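Hyaluronoglucosaminidase (Apis mellifera, PDB 1FCQ) hydrolyses the glycosidic linkages of hyaluronan as a family 56 glycosidase, and is a major allergen of honeybee venom. Local coordinates at residues A[227-232]-A[270-275]; A[263-268]-A[297-302]. All coordinates share one frame; numbering follows the deposited sequence.

Contact 1: residues A[227-232]-A[270-275]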
ATOM      1  N   TYR A 227       8.386   1.242  -4.853  1.00 14.07           N
ATOM      2  CA  TYR A 227       9.705   1.002  -4.243  1.00 15.36           C
ATOM      3  C   TYR A 227      10.691   0.484  -5.283  1.00 15.11           C
ATOM      4  O   TYR A 227      10.387  -0.408  -6.079  1.00 17.67           O
ATOM      5  CB  TYR A 227       9.570   0.057  -3.059  1.00 15.19           C
ATOM      6  CG  TYR A 227       8.641   0.480  -1.948  1.00 13.25           C
ATOM      7  CD1 TYR A 227       8.080   1.748  -1.900  1.00 16.34           C
ATOM      8  CD2 TYR A 227       8.316  -0.423  -0.932  1.00 14.12           C
ATOM      9  CE1 TYR A 227       7.224   2.100  -0.880  1.00 12.67           C
ATOM     10  CE2 TYR A 227       7.480  -0.056   0.112  1.00 15.80           C
ATOM     11  CZ  TYR A 227       6.919   1.207   0.113  1.00 13.20           C
ATOM     12  OH  TYR A 227       6.069   1.587   1.126  1.00 14.66           O
ATOM     13  N   LEU A 228      11.884   1.100  -5.303  1.00 15.99           N
ATOM     14  CA  LEU A 228      12.883   0.709  -6.278  1.00 15.26           C
ATOM     15  C   LEU A 228      13.638  -0.559  -5.912  1.00 16.52           C
ATOM     16  O   LEU A 228      13.706  -0.973  -4.760  1.00 19.60           O
ATOM     17  CB  LEU A 228      13.925   1.821  -6.481  1.00 15.29           C
ATOM     18  CG  LEU A 228      13.355   3.225  -6.698  1.00 18.22           C
ATOM     19  CD1 LEU A 228      14.479   4.193  -7.035  1.00 20.11           C
ATOM     20  CD2 LEU A 228      12.294   3.186  -7.795  1.00 18.18           C
ATOM     21  N   ARG A 229      14.137  -1.209  -6.969  1.00 21.70           N
ATOM     22  CA  ARG A 229      14.971  -2.392  -6.793  1.00 23.24           C
ATOM     23  C   ARG A 229      16.391  -2.043  -7.237  1.00 25.33           C
ATOM     24  O   ARG A 229      16.585  -1.309  -8.204  1.00 21.80           O
ATOM     25  CB  ARG A 229      14.425  -3.618  -7.505  1.00 31.73           C
ATOM     26  CG  ARG A 229      13.160  -4.155  -6.829  1.00 34.48           C
ATOM     27  CD  ARG A 229      12.965  -5.626  -7.172  1.00 33.73           C
ATOM     28  NE  ARG A 229      12.931  -5.805  -8.622  1.00 33.38           N
ATOM     29  CZ  ARG A 229      11.861  -5.551  -9.370  1.00 31.24           C
ATOM     30  NH1 ARG A 229      10.751  -5.124  -8.790  1.00 32.11           N
ATOM     31  NH2 ARG A 229      11.916  -5.747 -10.679  1.00 33.33           N
ATOM     32  N   TRP A 230      17.363  -2.521  -6.466  1.00 24.96           N
ATOM     33  CA  TRP A 230      18.772  -2.278  -6.744  1.00 26.37           C
ATOM     34  C   TRP A 230      19.229  -3.049  -7.976  1.00 30.76           C
ATOM     35  O   TRP A 230      20.038  -2.549  -8.767  1.00 33.79           O
ATOM     36  CB  TRP A 230      19.601  -2.667  -5.517  1.00 33.19           C
ATOM     37  CG  TRP A 230      20.992  -2.115  -5.528  1.00 46.67           C
ATOM     38  CD1 TRP A 230      21.393  -0.873  -5.121  1.00 49.23           C
ATOM     39  CD2 TRP A 230      22.171  -2.793  -5.977  1.00 51.05           C
ATOM     40  NE1 TRP A 230      22.748  -0.739  -5.288  1.00 55.75           N
ATOM     41  CE2 TRP A 230      23.250  -1.903  -5.814  1.00 54.79           C
ATOM     42  CE3 TRP A 230      22.414  -4.065  -6.499  1.00 53.30           C
ATOM     43  CZ2 TRP A 230      24.556  -2.248  -6.156  1.00 58.98           C
ATOM     44  CZ3 TRP A 230      23.709  -4.406  -6.839  1.00 56.10           C
ATOM     45  CH2 TRP A 230      24.765  -3.500  -6.666  1.00 59.46           C
ATOM     46  N   ASN A 231      18.697  -4.242  -8.186  1.00 24.66           N
ATOM     47  CA  ASN A 231      19.034  -5.083  -9.329  1.00 28.16           C
ATOM     48  C   ASN A 231      18.233  -4.709 -10.570  1.00 29.26           C
ATOM     49  O   ASN A 231      17.417  -5.465 -11.094  1.00 30.07           O
ATOM     50  CB  ASN A 231      18.810  -6.557  -8.998  1.00 32.40           C
ATOM     51  CG  ASN A 231      19.492  -7.524  -9.945  1.00 37.15           C
ATOM     52  OD1 ASN A 231      19.520  -8.725  -9.684  1.00 42.93           O
ATOM     53  ND2 ASN A 231      20.054  -7.048 -11.045  1.00 36.64           N
ATOM     54  N   LEU A 232      18.424  -3.495 -11.051  1.00 25.13           N
ATOM     55  CA  LEU A 232      17.761  -2.927 -12.205  1.00 26.74           C
ATOM     56  C   LEU A 232      18.669  -1.811 -12.727  1.00 27.07           C
ATOM     57  O   LEU A 232      19.451  -1.264 -11.934  1.00 25.46           O
ATOM     58  CB  LEU A 232      16.408  -2.315 -11.856  1.00 27.92           C
ATOM     59  CG  LEU A 232      15.182  -3.146 -11.520  1.00 30.19           C
ATOM     60  CD1 LEU A 232      13.997  -2.249 -11.165  1.00 29.01           C
ATOM     61  CD2 LEU A 232      14.786  -4.061 -12.672  1.00 29.57           C
ATOM     62  N   TYR A 270      16.117   0.456  -0.966  1.00 17.39           N
ATOM     63  CA  TYR A 270      15.855  -0.428  -2.105  1.00 17.65           C
ATOM     64  C   TYR A 270      15.070  -1.620  -1.596  1.00 15.71           C
ATOM     65  O   TYR A 270      15.399  -2.199  -0.554  1.00 20.20           O
ATOM     66  CB  TYR A 270      17.160  -0.890  -2.783  1.00 16.50           C
ATOM     67  CG  TYR A 270      17.819   0.278  -3.489  1.00 18.74           C
ATOM     68  CD1 TYR A 270      18.881   0.971  -2.909  1.00 18.01           C
ATOM     69  CD2 TYR A 270      17.356   0.718  -4.723  1.00 18.33           C
ATOM     70  CE1 TYR A 270      19.457   2.040  -3.545  1.00 18.22           C
ATOM     71  CE2 TYR A 270      17.929   1.796  -5.369  1.00 18.90           C
ATOM     72  CZ  TYR A 270      18.999   2.454  -4.780  1.00 17.62           C
ATOM     73  OH  TYR A 270      19.561   3.544  -5.395  1.00 18.37           O
ATOM     74  N   GLN A 271      14.026  -2.058  -2.288  1.00 18.27           N
ATOM     75  CA  GLN A 271      13.209  -3.176  -1.826  1.00 20.89           C
ATOM     76  C   GLN A 271      13.972  -4.486  -1.723  1.00 22.84           C
ATOM     77  O   GLN A 271      13.678  -5.299  -0.842  1.00 25.84           O
ATOM     78  CB  GLN A 271      11.996  -3.283  -2.754  1.00 23.11           C
ATOM     79  CG  GLN A 271      10.899  -4.238  -2.321  1.00 33.64           C
ATOM     80  CD  GLN A 271       9.755  -4.248  -3.321  1.00 45.00           C
ATOM     81  OE1 GLN A 271       8.815  -3.454  -3.224  1.00 45.01           O
ATOM     82  NE2 GLN A 271       9.831  -5.145  -4.300  1.00 48.48           N
ATOM     83  N   ASP A 272      14.974  -4.690  -2.555  1.00 22.38           N
ATOM     84  CA  ASP A 272      15.786  -5.894  -2.580  1.00 27.63           C
ATOM     85  C   ASP A 272      17.120  -5.723  -1.867  1.00 30.05           C
ATOM     86  O   ASP A 272      17.913  -6.659  -1.752  1.00 27.78           O
ATOM     87  CB  ASP A 272      16.032  -6.326  -4.032  1.00 24.99           C
ATOM     88  CG  ASP A 272      16.724  -5.269  -4.867  1.00 30.98           C
ATOM     89  OD1 ASP A 272      17.248  -5.626  -5.951  1.00 33.28           O
ATOM     90  OD2 ASP A 272      16.754  -4.088  -4.462  1.00 21.49           O
ATOM     91  N   ARG A 273      17.421  -4.523  -1.406  1.00 24.53           N
ATOM     92  CA  ARG A 273      18.630  -4.176  -0.664  1.00 25.12           C
ATOM     93  C   ARG A 273      18.177  -3.211   0.438  1.00 19.67           C
ATOM     94  O   ARG A 273      18.419  -1.999   0.423  1.00 21.73           O
ATOM     95  CB  ARG A 273      19.685  -3.480  -1.503  1.00 29.57           C
ATOM     96  CG  ARG A 273      20.490  -4.312  -2.482  1.00 34.76           C
ATOM     97  CD  ARG A 273      21.972  -4.055  -2.267  1.00 46.69           C
ATOM     98  NE  ARG A 273      22.469  -2.801  -2.811  1.00 52.34           N
ATOM     99  CZ  ARG A 273      23.441  -2.079  -2.253  1.00 52.31           C
ATOM    100  NH1 ARG A 273      23.986  -2.492  -1.117  1.00 49.44           N
ATOM    101  NH2 ARG A 273      23.862  -0.945  -2.797  1.00 56.07           N
ATOM    102  N   ARG A 274      17.402  -3.727   1.375  1.00 24.42           N
ATOM    103  CA  ARG A 274      16.687  -3.019   2.408  1.00 23.60           C
ATOM    104  C   ARG A 274      17.475  -2.145   3.360  1.00 24.56           C
ATOM    105  O   ARG A 274      16.900  -1.320   4.070  1.00 25.20           O
ATOM    106  CB  ARG A 274      15.836  -4.011   3.219  1.00 31.35           C
ATOM    107  CG  ARG A 274      14.723  -4.716   2.468  1.00 39.81           C
ATOM    108  CD  ARG A 274      13.868  -5.563   3.410  1.00 41.82           C
ATOM    109  NE  ARG A 274      13.113  -4.745   4.347  1.00 48.47           N
ATOM    110  CZ  ARG A 274      13.493  -4.293   5.534  1.00 48.56           C
ATOM    111  NH1 ARG A 274      14.695  -4.581   6.023  1.00 52.89           N
ATOM    112  NH2 ARG A 274      12.675  -3.544   6.257  1.00 43.64           N
ATOM    113  N   ASP A 275      18.786  -2.336   3.459  1.00 25.45           N
ATOM    114  CA  ASP A 275      19.599  -1.505   4.331  1.00 29.79           C
ATOM    115  C   ASP A 275      20.287  -0.391   3.550  1.00 28.26           C
ATOM    116  O   ASP A 275      20.952   0.474   4.126  1.00 32.01           O
ATOM    117  CB  ASP A 275      20.650  -2.348   5.048  1.00 35.53           C
ATOM    118  CG  ASP A 275      20.130  -3.091   6.259  1.00 39.18           C
ATOM    119  OD1 ASP A 275      19.005  -2.824   6.728  1.00 40.55           O
ATOM    120  OD2 ASP A 275      20.887  -3.962   6.748  1.00 46.46           O
TER
HETATM  121  O   HOH W   1       8.707  -2.547  -5.788  1.00 27.94           O

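Contact 2: residues A[263-268]-A[297-302]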
ATOM      1  N   LEU A 263      -1.381   9.173  -5.158  1.00 12.92           N
ATOM      2  CA  LEU A 263      -0.254   9.438  -4.270  1.00 13.08           C
ATOM      3  C   LEU A 263       0.582   8.167  -4.089  1.00 11.64           C
ATOM      4  O   LEU A 263       0.328   7.340  -3.196  1.00 12.66           O
ATOM      5  CB  LEU A 263      -0.738   9.897  -2.888  1.00 11.95           C
ATOM      6  CG  LEU A 263      -1.539  11.181  -2.754  1.00 14.57           C
ATOM      7  CD1 LEU A 263      -2.006  11.397  -1.318  1.00 13.66           C
ATOM      8  CD2 LEU A 263      -0.699  12.386  -3.177  1.00 15.74           C
ATOM      9  N   PRO A 264       1.574   7.984  -4.941  1.00 13.83           N
ATOM     10  CA  PRO A 264       2.413   6.804  -4.882  1.00 12.32           C
ATOM     11  C   PRO A 264       3.148   6.716  -3.547  1.00 12.80           C
ATOM     12  O   PRO A 264       3.612   7.700  -2.988  1.00 12.28           O
ATOM     13  CB  PRO A 264       3.432   7.016  -6.007  1.00 12.62           C
ATOM     14  CG  PRO A 264       2.680   7.867  -6.987  1.00 13.46           C
ATOM     15  CD  PRO A 264       1.908   8.835  -6.115  1.00 14.56           C
ATOM     16  N   TYR A 265       3.283   5.485  -3.063  1.00 13.70           N
ATOM     17  CA  TYR A 265       4.036   5.167  -1.853  1.00 11.77           C
ATOM     18  C   TYR A 265       5.502   5.039  -2.275  1.00 11.90           C
ATOM     19  O   TYR A 265       5.816   4.292  -3.218  1.00 12.33           O
ATOM     20  CB  TYR A 265       3.509   3.864  -1.215  1.00 10.57           C
ATOM     21  CG  TYR A 265       2.840   4.193   0.105  1.00 10.45           C
ATOM     22  CD1 TYR A 265       1.560   4.745   0.154  1.00 13.43           C
ATOM     23  CD2 TYR A 265       3.508   4.052   1.303  1.00 11.76           C
ATOM     24  CE1 TYR A 265       0.990   5.122   1.358  1.00 12.34           C
ATOM     25  CE2 TYR A 265       2.949   4.395   2.528  1.00 13.08           C
ATOM     26  CZ  TYR A 265       1.677   4.940   2.539  1.00 14.51           C
ATOM     27  OH  TYR A 265       1.092   5.330   3.718  1.00 13.01           O
ATOM     28  N   TYR A 266       6.378   5.777  -1.600  1.00 13.57           N
ATOM     29  CA  TYR A 266       7.789   5.829  -1.974  1.00 12.12           C
ATOM     30  C   TYR A 266       8.685   5.494  -0.789  1.00 13.45           C
ATOM     31  O   TYR A 266       8.480   5.999   0.306  1.00 15.03           O
ATOM     32  CB  TYR A 266       8.081   7.269  -2.404  1.00 13.51           C
ATOM     33  CG  TYR A 266       9.364   7.475  -3.170  1.00 13.53           C
ATOM     34  CD1 TYR A 266       9.395   7.426  -4.544  1.00 13.22           C
ATOM     35  CD2 TYR A 266      10.556   7.722  -2.482  1.00 13.63           C
ATOM     36  CE1 TYR A 266      10.578   7.599  -5.263  1.00 14.77           C
ATOM     37  CE2 TYR A 266      11.730   7.927  -3.180  1.00 14.41           C
ATOM     38  CZ  TYR A 266      11.737   7.863  -4.554  1.00 16.97           C
ATOM     39  OH  TYR A 266      12.933   8.043  -5.228  1.00 18.61           O
ATOM     40  N   TRP A 267       9.669   4.619  -1.029  1.00 13.04           N
ATOM     41  CA  TRP A 267      10.551   4.241   0.080  1.00 15.17           C
ATOM     42  C   TRP A 267      11.957   4.741  -0.236  1.00 14.42           C
ATOM     43  O   TRP A 267      12.326   4.760  -1.405  1.00 14.97           O
ATOM     44  CB  TRP A 267      10.560   2.750   0.335  1.00 13.46           C
ATOM     45  CG  TRP A 267      11.167   2.252   1.612  1.00 15.60           C
ATOM     46  CD1 TRP A 267      11.388   2.939   2.768  1.00 15.12           C
ATOM     47  CD2 TRP A 267      11.562   0.896   1.870  1.00 13.11           C
ATOM     48  NE1 TRP A 267      11.924   2.104   3.729  1.00 14.94           N
ATOM     49  CE2 TRP A 267      12.018   0.848   3.203  1.00 14.03           C
ATOM     50  CE3 TRP A 267      11.564  -0.282   1.110  1.00 16.05           C
ATOM     51  CZ2 TRP A 267      12.498  -0.327   3.783  1.00 19.09           C
ATOM     52  CZ3 TRP A 267      12.027  -1.448   1.696  1.00 19.74           C
ATOM     53  CH2 TRP A 267      12.489  -1.461   3.026  1.00 18.46           C
ATOM     54  N   TYR A 268      12.679   5.137   0.809  1.00 12.43           N
ATOM     55  CA  TYR A 268      14.053   5.615   0.616  1.00 18.95           C
ATOM     56  C   TYR A 268      15.065   4.489   0.708  1.00 18.67           C
ATOM     57  O   TYR A 268      16.275   4.750   0.664  1.00 18.47           O
ATOM     58  CB  TYR A 268      14.373   6.760   1.593  1.00 16.93           C
ATOM     59  CG  TYR A 268      14.300   6.305   3.038  1.00 15.27           C
ATOM     60  CD1 TYR A 268      15.463   5.820   3.629  1.00 18.09           C
ATOM     61  CD2 TYR A 268      13.145   6.305   3.788  1.00 11.06           C
ATOM     62  CE1 TYR A 268      15.447   5.365   4.932  1.00 16.63           C
ATOM     63  CE2 TYR A 268      13.108   5.853   5.093  1.00 13.58           C
ATOM     64  CZ  TYR A 268      14.282   5.371   5.660  1.00 16.16           C
ATOM     65  OH  TYR A 268      14.297   4.909   6.954  1.00 17.49           O
ATOM     66  N   GLY A 297       1.111  14.069  -5.799  1.00 16.44           N
ATOM     67  CA  GLY A 297       2.119  14.148  -4.758  1.00 12.05           C
ATOM     68  C   GLY A 297       2.631  12.709  -4.556  1.00 14.38           C
ATOM     69  O   GLY A 297       2.526  11.879  -5.449  1.00 14.88           O
ATOM     70  N   PHE A 298       3.203  12.448  -3.386  1.00 12.77           N
ATOM     71  CA  PHE A 298       3.687  11.105  -3.078  1.00 14.03           C
ATOM     72  C   PHE A 298       3.834  11.038  -1.556  1.00 14.22           C
ATOM     73  O   PHE A 298       3.814  12.071  -0.902  1.00 13.64           O
ATOM     74  CB  PHE A 298       4.959  10.665  -3.771  1.00 15.66           C
ATOM     75  CG  PHE A 298       6.138  11.580  -3.642  1.00 18.33           C
ATOM     76  CD1 PHE A 298       7.078  11.385  -2.647  1.00 16.17           C
ATOM     77  CD2 PHE A 298       6.311  12.630  -4.538  1.00 17.55           C
ATOM     78  CE1 PHE A 298       8.169  12.230  -2.525  1.00 20.11           C
ATOM     79  CE2 PHE A 298       7.390  13.486  -4.402  1.00 19.92           C
ATOM     80  CZ  PHE A 298       8.318  13.287  -3.400  1.00 19.01           C
ATOM     81  N   ILE A 299       3.961   9.810  -1.076  1.00 11.62           N
ATOM     82  CA  ILE A 299       4.055   9.554   0.355  1.00 10.77           C
ATOM     83  C   ILE A 299       5.386   8.865   0.648  1.00 11.33           C
ATOM     84  O   ILE A 299       5.680   7.821   0.065  1.00 13.83           O
ATOM     85  CB  ILE A 299       2.882   8.638   0.789  1.00 10.03           C
ATOM     86  CG1 ILE A 299       1.561   9.391   0.592  1.00 11.43           C
ATOM     87  CG2 ILE A 299       3.034   8.211   2.241  1.00 11.95           C
ATOM     88  CD1 ILE A 299       0.363   8.472   0.437  1.00 13.15           C
ATOM     89  N   ILE A 300       6.184   9.485   1.508  1.00 12.23           N
ATOM     90  CA  ILE A 300       7.489   8.907   1.849  1.00 13.19           C
ATOM     91  C   ILE A 300       7.294   7.983   3.039  1.00 11.86           C
ATOM     92  O   ILE A 300       6.894   8.435   4.121  1.00 14.41           O
ATOM     93  CB  ILE A 300       8.499   9.998   2.214  1.00 13.92           C
ATOM     94  CG1 ILE A 300       8.608  10.986   1.052  1.00 15.38           C
ATOM     95  CG2 ILE A 300       9.848   9.378   2.578  1.00 13.39           C
ATOM     96  CD1 ILE A 300       9.382  12.237   1.426  1.00 18.23           C
ATOM     97  N   TRP A 301       7.598   6.714   2.882  1.00 12.61           N
ATOM     98  CA  TRP A 301       7.412   5.747   3.944  1.00 12.16           C
ATOM     99  C   TRP A 301       8.752   5.317   4.542  1.00 12.63           C
ATOM    100  O   TRP A 301       9.768   5.414   3.870  1.00 14.12           O
ATOM    101  CB  TRP A 301       6.671   4.528   3.357  1.00 14.11           C
ATOM    102  CG  TRP A 301       6.367   3.464   4.364  1.00 13.26           C
ATOM    103  CD1 TRP A 301       5.369   3.477   5.304  1.00 15.66           C
ATOM    104  CD2 TRP A 301       7.084   2.240   4.560  1.00 14.15           C
ATOM    105  NE1 TRP A 301       5.423   2.332   6.062  1.00 13.32           N
ATOM    106  CE2 TRP A 301       6.462   1.556   5.619  1.00 13.52           C
ATOM    107  CE3 TRP A 301       8.174   1.647   3.923  1.00 15.75           C
ATOM    108  CZ2 TRP A 301       6.915   0.324   6.073  1.00 14.97           C
ATOM    109  CZ3 TRP A 301       8.620   0.407   4.370  1.00 17.10           C
ATOM    110  CH2 TRP A 301       7.997  -0.236   5.456  1.00 15.07           C
ATOM    111  N   GLY A 302       8.672   4.854   5.781  1.00 13.78           N
ATOM    112  CA  GLY A 302       9.849   4.234   6.402  1.00 16.28           C
ATOM    113  C   GLY A 302       9.399   3.081   7.300  1.00 15.07           C
ATOM    114  O   GLY A 302       8.276   3.063   7.790  1.00 13.59           O
TER

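Contact 1: residues A[227-232]-A[270-275]
The indole of Trp230 is met by two different partners, a cation over its face and an aromatic ring at its edge. The chain of Arg273 turns at chi3 (-77°) to bring CZ 3.6 Å from the centroid of the five-membered ring of Trp230, a cation-pi contact, while CD of the same arginine makes a CH-pi contact. The guanidinium plane stands at 79° to the indole, so NE lies over the ring and the group does not stack flat on it. Arg273 NH2 comes within 2.7 Å of Trp230 NE1, both donors, which leaves that detail doubtful. Trp230 also turns its CD1 edge onto the face of Tyr270 in a T-shaped pair, with the planes at 84°.

Beside this aromatic group the carboxylate of Asp272 grips two successive backbone amides. Asp272 OD2 takes a nearly straight bond from Trp230 N (2.6 Å), arriving somewhat out of the carboxylate plane. Asp272 OD1 uses its syn lone pair for Asn231 N (3.0 Å). Engaging both oxygens fixes the carboxylate's rotation and probably helps to set the inverse gamma turn centred on Asn231. Further in, Gln271 N donates to Leu228 O (2.7 Å), and a water lies within bonding distance of Tyr227 O and Gln271 OE1. Tyr270 OH reaches Asp282 on helix 280-292. Such side-chain-to-backbone bracing joins neighbouring beta-alpha loops at the C-terminal end of a TIM barrel.

Contact 2: residues A[263-268]-A[297-302]
Tyr265 and Ile299 lie side by side on one face of adjacent parallel strands of the TIM barrel, and their contact illustrates how side chains fill the barrel interior, where both also meet Ile51 of strand 51-55. Backbone bonds alternate between the strands: Ile299 N donates to Pro264 O, Tyr266 N to Ile299 O, and Trp301 N to Tyr266 O. The second of these is short, 2.7 Å from Tyr266 N to Ile299 O. The short strand segments are twisted 39° apart.

Packing is tightest on the face that carries Tyr265, Ile299 and Trp301. The CG2 branch of Ile299 lies over the Tyr265 ring, 3.8 Å from its centroid, in a CH-pi contact. With chi1 at -65°, Ile299 places CG2 over the face of the phenol, while its CG1 branch runs alongside, so that CD1 touches Tyr265 CE1 and goes on to Leu263 CB. Trp301 comes to the edge of the same tyrosine, its ring oblique to the phenol. Tyr265 OH is satisfied by Asn16 and Trp301 NE1 by Tyr55.

On the other face the strands engage more sparingly: Tyr266 and Phe298 meet obliquely with ring centroids 5.8 Å apart, and Tyr266 leads away toward helix 280-292, where its hydroxyl bonds Thr286. The contact as a whole is buried, and Trp301 alone is partly exposed. Its edge is turned to the face of Trp267, with the planes at 62°, and the two indoles form an aromatic cluster with Tyr265. Trp301 CZ3 stands above the indole of Trp267, 3.6 Å from CE2 of Trp267.

In the fold
The two contacts lie on successive strand neighbours and share the chain around 263-275, contact 2 within the sheet and contact 1 in the loops beyond strands 221-222 and 269-270. Their centres lie about 14 Å apart, contact 2 about 10 Å and contact 1 about 17 Å from the centre of the chain. Along the sequence their segments alternate: 227-232, 263-268, 270-275, 297-302. Helix 234-253 joins the first two and helix 280-292 the last two. Strand 261-267 lies between 221-222 and 297-301 in one parallel sheet. Tyr227 links the contacts, its OH lying 3.5 Å from Trp301 CE3. Contact 1 thus extends from the C-terminal strand ends, where TIM-barrel glycosidases generally place their active sites.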